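Local coordinates for protein teicoplanin pseudoaglycone deacetylases Orf2 (Actinoplanes teichomyceticus, PDB 3DFF) that probably removes the acetyl group from the teicoplanin pseudoaglycone by zinc-dependent hydrolysis of a linear amide, at residues A[13-18]-A[165-170]. Numbering follows the deposited sequence.
Sequences ISPHLD and EATRDA. With ZN (zinc ion), chain B.
Pro-15, which packs against Thr-167, also sets its CB over one face of the His-16 imidazole, 4.1 Å above the plane and toward the rim; His-161 meets that ring edge-to-face. The guanidinium of Arg-168 has Glu-165 CA over one face, while NE and NH2 both bond OD1 of Asp-169, which lies in the guanidinium plane at that group's edge. This is the zinc end of the Rossmann-like sheet of the PIG-L family: central strand 9-14 runs into the His-Xaa-Asp-Asp motif, and helix 162-178, whose first turn carries the zinc ligand His-164, packs against its end. Small, branched Thr-167 suits the close approach. With OG1 beside the backbone N (chi1 -64°), CG2 falls anti to it, and this methyl meets Ile-13 CG2 at 3.8 Å. OG1 lies 3.4 Å from Pro-15 CA and hydrogen-bonds to the Asp-163 carbonyl O one turn earlier, satisfying a buried hydroxyl. Ser-14 fixes the turn, its OG reaching His-16 O at 2.7 Å. Histidine serves by using both nitrogens: NE2 hydrogen-bonds to Asp-163 OD2, which probably steadies the ring, and ND1 binds zinc at 2.1 Å. Water 1, also on zinc, donates to Asp-18 OD1 at 2.6 Å.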
# COMPACT_ATOMS: atom_id res chain seq x y z
N ILE A 13 -7.21 -2.01 -1.05
CA ILE A 13 -6.22 -2.67 -1.90
C ILE A 13 -4.84 -2.10 -1.61
O ILE A 13 -4.54 -0.97 -1.98
CB ILE A 13 -6.59 -2.53 -3.37
CG1 ILE A 13 -8.02 -3.08 -3.61
CG2 ILE A 13 -5.58 -3.25 -4.28
CD1 ILE A 13 -8.46 -3.00 -5.01
N SER A 14 -4.04 -2.89 -0.91
CA SER A 14 -2.72 -2.45 -0.47
C SER A 14 -1.64 -2.93 -1.45
O SER A 14 -1.65 -4.09 -1.84
CB SER A 14 -2.45 -3.03 0.91
OG SER A 14 -1.25 -2.49 1.46
N PRO A 15 -0.70 -2.05 -1.84
CA PRO A 15 0.40 -2.53 -2.68
C PRO A 15 1.23 -3.58 -1.95
O PRO A 15 1.42 -4.68 -2.49
CB PRO A 15 1.25 -1.27 -2.98
CG PRO A 15 0.45 -0.14 -2.51
CD PRO A 15 -0.59 -0.61 -1.53
N HIS A 16 1.70 -3.25 -0.75
CA HIS A 16 2.60 -4.12 0.00
C HIS A 16 2.01 -4.48 1.34
O HIS A 16 1.01 -3.90 1.77
CB HIS A 16 3.94 -3.44 0.28
CG HIS A 16 4.66 -3.03 -0.96
ND1 HIS A 16 4.99 -1.72 -1.23
CD2 HIS A 16 5.14 -3.76 -1.99
CE1 HIS A 16 5.64 -1.66 -2.37
NE2 HIS A 16 5.73 -2.88 -2.87
N LEU A 17 2.64 -5.44 2.01
CA LEU A 17 2.22 -5.90 3.32
C LEU A 17 2.66 -4.90 4.40
O LEU A 17 3.71 -5.06 5.04
CB LEU A 17 2.78 -7.31 3.57
CG LEU A 17 2.30 -8.38 2.58
CD1 LEU A 17 3.23 -9.56 2.53
CD2 LEU A 17 0.87 -8.87 2.95
N ASP A 18 1.84 -3.86 4.56
CA ASP A 18 2.00 -2.78 5.55
C ASP A 18 1.29 -1.50 5.14
O ASP A 18 0.90 -0.72 5.99
CB ASP A 18 3.46 -2.47 5.89
CG ASP A 18 4.31 -2.08 4.65
OD1 ASP A 18 3.80 -1.95 3.52
OD2 ASP A 18 5.54 -1.94 4.83
N GLU A 165 2.26 2.63 -7.78
CA GLU A 165 1.65 3.13 -9.02
C GLU A 165 0.91 2.02 -9.77
O GLU A 165 -0.19 2.26 -10.26
CB GLU A 165 2.70 3.80 -9.92
CG GLU A 165 3.27 5.03 -9.24
CD GLU A 165 4.16 5.87 -10.13
OE1 GLU A 165 4.61 5.37 -11.19
OE2 GLU A 165 4.42 7.02 -9.76
N ALA A 166 1.50 0.84 -9.86
CA ALA A 166 0.81 -0.30 -10.53
C ALA A 166 -0.49 -0.66 -9.82
O ALA A 166 -1.51 -0.90 -10.48
CB ALA A 166 1.73 -1.51 -10.57
N THR A 167 -0.47 -0.68 -8.49
CA THR A 167 -1.66 -1.02 -7.71
C THR A 167 -2.75 0.01 -7.95
O THR A 167 -3.91 -0.34 -8.21
CB THR A 167 -1.30 -1.07 -6.21
OG1 THR A 167 -0.35 -2.14 -6.01
CG2 THR A 167 -2.54 -1.32 -5.37
N ARG A 168 -2.37 1.28 -7.85
CA ARG A 168 -3.31 2.37 -7.96
C ARG A 168 -3.96 2.36 -9.33
O ARG A 168 -5.19 2.38 -9.44
CB ARG A 168 -2.62 3.71 -7.69
CG ARG A 168 -3.53 4.93 -7.94
CD ARG A 168 -2.71 6.18 -8.16
NE ARG A 168 -1.92 6.10 -9.39
CZ ARG A 168 -0.85 6.84 -9.65
NH1 ARG A 168 -0.40 7.74 -8.76
NH2 ARG A 168 -0.20 6.67 -10.78
N ASP A 169 -3.14 2.27 -10.37
CA ASP A 169 -3.64 2.31 -11.75
C ASP A 169 -4.57 1.11 -12.00
O ASP A 169 -5.67 1.27 -12.50
CB ASP A 169 -2.49 2.35 -12.76
CG ASP A 169 -1.70 3.66 -12.72
OD1 ASP A 169 -2.06 4.59 -11.96
OD2 ASP A 169 -0.72 3.79 -13.48
N ALA A 170 -4.12 -0.08 -11.62
CA ALA A 170 -4.95 -1.29 -11.80
C ALA A 170 -6.30 -1.15 -11.08
O ALA A 170 -7.34 -1.52 -11.62
CB ALA A 170 -4.23 -2.50 -11.29
ZN ZN B . 4.52 -0.06 -0.03
O HOH W 1 5.30 -0.96 1.71
O HOH W 2 6.25 0.93 -0.25